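Local coordinates for protein multiheme cytochrome cf (Carboxydothermus ferrireducens DSM 11255, PDB 6QVM) that probably transfers electrons through a chain of c-type hemes to insoluble extracellular Fe(III), while sitting in the S-layer of the cell, at residues Tyr558-Val563 with Ile570-Ile575. Sequence-based numbering, arbitrary orientation.
Sequences YHYFKV and IDNLTI. With HEC (heme c), chain L; NGA (2-acetamido-2-deoxy-beta-D-galactopyranose), chain D.
Y560 meets I570 and N572 through two kinds of first torsion. In Y560 the CG lies anti to the carbonyl carbon (chi1 -70°), and the ring is carried toward strand 567-572. In N572 the CG is anti to the backbone N (chi1 -165°), which brings the amide to the phenol end. I570 lies over one face of the Y560 ring. I570 CD1 is 3.7 Å from Y560 CD1 and also touches CG and CB. I570 CG2 sits further along the ring, 3.9 Å from Y560 CE1. At the far end N572 ND2 donates to Y560 OH over 3.1 Å. This bond is fairly straight, and the hydroxyl lies close to the amide plane. The ring and amide planes are 67° apart. N572 ND2 also donates to D399, a calcium ligand. N572 is the N-cap of helix 573-576, where the strand ends. N572 OD1 accepts from I575 N at 3.2 Å, with the donor well above the carbonyl plane, and weakly from T574 N. The amide is thus held at both its nitrogen and its oxygen. Strand 567-572 belongs to a four-stranded antiparallel sheet, and Y560 packs from the loop before it. Y401 of strand 400-403 meets the Y560 ring edge-to-face. With an alanine here in place of Y560 the phenol ring would be lost, which would probably open a gap against I570 and leave N572 ND2 with D399 but without its hydroxyl partner. Y560 is flanked by heme contacts. H559 NE2 binds the heme iron at 2.1 Å, with H477 as the other axial ligand. F561 CZ touches CBC of the same heme at 3.6 Å. K562 lays its CB near I570 CD1, while its NZ hydrogen-bonds O1A of another heme.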
loop_
_atom_site.group_PDB
_atom_site.type_symbol
_atom_site.label_atom_id
_atom_site.label_comp_id
_atom_site.label_asym_id
_atom_site.label_seq_id
_atom_site.Cartn_x
_atom_site.Cartn_y
_atom_site.Cartn_z
ATOM N N TYR A 558 6.793 13.139 -15.170
ATOM C CA TYR A 558 8.181 13.090 -14.727
ATOM C C TYR A 558 8.332 13.713 -13.343
ATOM O O TYR A 558 7.755 14.762 -13.050
ATOM C CB TYR A 558 9.088 13.808 -15.725
ATOM C CG TYR A 558 9.532 12.939 -16.878
ATOM C CD1 TYR A 558 10.342 11.835 -16.661
ATOM C CD2 TYR A 558 9.150 13.225 -18.179
ATOM C CE1 TYR A 558 10.758 11.041 -17.707
ATOM C CE2 TYR A 558 9.546 12.425 -19.233
ATOM C CZ TYR A 558 10.358 11.339 -18.992
ATOM O OH TYR A 558 10.770 10.546 -20.038
ATOM N N HIS A 559 9.118 13.051 -12.491
ATOM C CA HIS A 559 9.386 13.510 -11.134
ATOM C C HIS A 559 10.745 14.191 -11.004
ATOM O O HIS A 559 11.323 14.205 -9.913
ATOM C CB HIS A 559 9.301 12.345 -10.147
ATOM C CG HIS A 559 7.912 11.832 -9.934
ATOM N ND1 HIS A 559 7.108 11.400 -10.967
ATOM C CD2 HIS A 559 7.186 11.672 -8.801
ATOM C CE1 HIS A 559 5.943 11.006 -10.483
ATOM N NE2 HIS A 559 5.965 11.157 -9.170
ATOM N N TYR A 560 11.281 14.740 -12.096
ATOM C CA TYR A 560 12.524 15.494 -11.984
ATOM C C TYR A 560 12.293 16.876 -11.391
ATOM O O TYR A 560 13.198 17.429 -10.758
ATOM C CB TYR A 560 13.199 15.622 -13.350
ATOM C CG TYR A 560 13.762 14.322 -13.884
ATOM C CD1 TYR A 560 14.984 13.838 -13.439
ATOM C CD2 TYR A 560 13.069 13.576 -14.829
ATOM C CE1 TYR A 560 15.505 12.650 -13.916
ATOM C CE2 TYR A 560 13.583 12.383 -15.313
ATOM C CZ TYR A 560 14.805 11.931 -14.857
ATOM O OH TYR A 560 15.326 10.751 -15.331
ATOM N N PHE A 561 11.100 17.441 -11.596
ATOM C CA PHE A 561 10.697 18.741 -11.060
ATOM C C PHE A 561 11.505 19.898 -11.639
ATOM O O PHE A 561 11.206 21.062 -11.360
ATOM C CB PHE A 561 10.778 18.747 -9.531
ATOM C CG PHE A 561 9.793 17.826 -8.868
ATOM C CD1 PHE A 561 8.489 18.231 -8.644
ATOM C CD2 PHE A 561 10.172 16.555 -8.472
ATOM C CE1 PHE A 561 7.580 17.385 -8.039
ATOM C CE2 PHE A 561 9.267 15.703 -7.863
ATOM C CZ PHE A 561 7.968 16.119 -7.647
ATOM N N LYS A 562 12.500 19.600 -12.471
ATOM C CA LYS A 562 13.253 20.638 -13.158
ATOM C C LYS A 562 12.467 21.112 -14.374
ATOM O O LYS A 562 12.039 20.302 -15.200
ATOM C CB LYS A 562 14.623 20.109 -13.579
ATOM C CG LYS A 562 15.493 19.639 -12.428
ATOM C CD LYS A 562 15.949 20.802 -11.565
ATOM C CE LYS A 562 16.801 20.308 -10.413
ATOM N NZ LYS A 562 17.541 21.407 -9.736
ATOM N N VAL A 563 12.280 22.421 -14.483
ATOM C CA VAL A 563 11.445 22.983 -15.535
ATOM C C VAL A 563 12.285 23.192 -16.784
ATOM O O VAL A 563 13.391 23.743 -16.718
ATOM C CB VAL A 563 10.813 24.306 -15.073
ATOM C CG1 VAL A 563 9.655 24.678 -15.956
ATOM C CG2 VAL A 563 10.370 24.213 -13.624
ATOM N N ILE A 570 17.927 15.625 -19.422
ATOM C CA ILE A 570 18.572 15.130 -18.214
ATOM C C ILE A 570 19.165 13.757 -18.491
ATOM O O ILE A 570 18.526 12.905 -19.118
ATOM C CB ILE A 570 17.594 15.061 -17.025
ATOM C CG1 ILE A 570 16.854 16.390 -16.863
ATOM C CG2 ILE A 570 18.334 14.692 -15.750
ATOM C CD1 ILE A 570 16.243 16.591 -15.484
ATOM N N ASP A 571 20.396 13.558 -18.029
ATOM C CA ASP A 571 20.992 12.238 -17.913
ATOM C C ASP A 571 20.923 11.818 -16.451
ATOM O O ASP A 571 21.519 12.464 -15.580
ATOM C CB ASP A 571 22.432 12.216 -18.427
ATOM C CG ASP A 571 22.509 12.187 -19.946
ATOM O OD1 ASP A 571 21.456 12.367 -20.594
ATOM O OD2 ASP A 571 23.621 11.993 -20.489
ATOM N N ASN A 572 20.172 10.753 -16.186
ATOM C CA ASN A 572 19.981 10.235 -14.835
ATOM C C ASN A 572 21.166 9.330 -14.520
ATOM O O ASN A 572 21.222 8.180 -14.960
ATOM C CB ASN A 572 18.652 9.499 -14.735
ATOM C CG ASN A 572 18.227 9.247 -13.304
ATOM O OD1 ASN A 572 19.059 8.970 -12.436
ATOM N ND2 ASN A 572 16.931 9.344 -13.047
ATOM N N LEU A 573 22.122 9.853 -13.753
ATOM C CA LEU A 573 23.318 9.087 -13.428
ATOM C C LEU A 573 23.045 7.975 -12.424
ATOM O O LEU A 573 23.817 7.014 -12.363
ATOM C CB LEU A 573 24.417 10.018 -12.901
ATOM C CG LEU A 573 24.847 11.065 -13.930
ATOM C CD1 LEU A 573 25.951 11.960 -13.406
ATOM C CD2 LEU A 573 25.272 10.386 -15.219
ATOM N N THR A 574 21.970 8.082 -11.642
ATOM C CA THR A 574 21.589 6.978 -10.767
ATOM C C THR A 574 21.136 5.774 -11.582
ATOM O O THR A 574 21.503 4.634 -11.277
ATOM C CB THR A 574 20.486 7.416 -9.804
ATOM O OG1 THR A 574 20.865 8.632 -9.145
ATOM C CG2 THR A 574 20.234 6.335 -8.766
ATOM N N ILE A 575 20.345 6.011 -12.629
ATOM C CA ILE A 575 19.960 4.937 -13.539
ATOM C C ILE A 575 21.186 4.404 -14.264
ATOM O O ILE A 575 21.381 3.189 -14.388
ATOM C CB ILE A 575 18.899 5.439 -14.536
ATOM C CG1 ILE A 575 17.672 5.978 -13.800
ATOM C CG2 ILE A 575 18.503 4.330 -15.506
ATOM C CD1 ILE A 575 17.054 4.982 -12.845
HETATM FE FE HEC L . 4.518 10.457 -7.872
HETATM C CHA HEC L . 2.541 10.899 -10.636
HETATM C CHB HEC L . 4.799 7.133 -8.606
HETATM C CHC HEC L . 6.865 10.121 -5.359
HETATM C CHD HEC L . 3.634 13.522 -6.607
HETATM N NA HEC L . 3.779 9.231 -9.328
HETATM C C1A HEC L . 2.998 9.620 -10.397
HETATM C C2A HEC L . 2.760 8.451 -11.222
HETATM C C3A HEC L . 3.383 7.410 -10.657
HETATM C C4A HEC L . 4.034 7.884 -9.459
HETATM C CMA HEC L . 3.393 5.968 -11.197
HETATM C CAA HEC L . 1.952 8.439 -12.538
HETATM C CBA HEC L . 2.879 9.036 -13.601
HETATM C CGA HEC L . 2.166 9.168 -14.918
HETATM O O1A HEC L . 2.544 8.411 -15.848
HETATM O O2A HEC L . 1.240 10.014 -15.044
HETATM N NB HEC L . 5.608 8.924 -7.106
HETATM C C1B HEC L . 5.635 7.643 -7.631
HETATM C C2B HEC L . 6.708 6.924 -6.982
HETATM C C3B HEC L . 7.271 7.736 -6.065
HETATM C C4B HEC L . 6.594 9.020 -6.141
HETATM C CMB HEC L . 7.055 5.452 -7.258
HETATM C CAB HEC L . 8.462 7.422 -5.117
HETATM C CBB HEC L . 9.756 7.040 -5.889
HETATM N NC HEC L . 5.073 11.572 -6.231
HETATM C C1C HEC L . 6.142 11.296 -5.393
HETATM C C2C HEC L . 6.376 12.440 -4.532
HETATM C C3C HEC L . 5.533 13.424 -4.924
HETATM C C4C HEC L . 4.672 12.869 -5.967
HETATM C CMC HEC L . 7.538 12.537 -3.511
HETATM C CAC HEC L . 5.368 14.851 -4.320
HETATM C CBC HEC L . 6.664 15.696 -4.371
HETATM N ND HEC L . 3.279 11.970 -8.521
HETATM C C1D HEC L . 3.078 13.160 -7.822
HETATM C C2D HEC L . 2.155 13.970 -8.575
HETATM C C3D HEC L . 1.815 13.158 -9.827
HETATM C C4D HEC L . 2.568 11.932 -9.720
HETATM C CMD HEC L . 1.630 15.365 -8.190
HETATM C CAD HEC L . 0.881 13.591 -10.971
HETATM C CBD HEC L . 1.788 14.017 -12.126
HETATM C CGD HEC L . 0.982 14.628 -13.245
HETATM O O1D HEC L . 1.393 14.462 -14.425
HETATM O O2D HEC L . -0.066 15.271 -12.959
HETATM C C1 NGA D . 29.760 10.031 -7.905
HETATM C C2 NGA D . 31.307 9.967 -7.993
HETATM C C3 NGA D . 31.540 11.304 -8.700
HETATM C C4 NGA D . 30.881 11.277 -10.061
HETATM C C5 NGA D . 29.414 10.918 -9.961
HETATM C C6 NGA D . 28.806 10.788 -11.349
HETATM C C7 NGA D . 32.739 8.777 -6.297
HETATM C C8 NGA D . 32.964 8.631 -4.809
HETATM N N2 NGA D . 31.910 9.777 -6.678
HETATM O O3 NGA D . 32.789 11.694 -9.144
HETATM O O4 NGA D . 31.553 10.316 -10.843
HETATM O O5 NGA D . 29.304 9.716 -9.219
HETATM O O6 NGA D . 27.437 10.571 -11.130
HETATM O O7 NGA D . 33.325 7.995 -7.059
#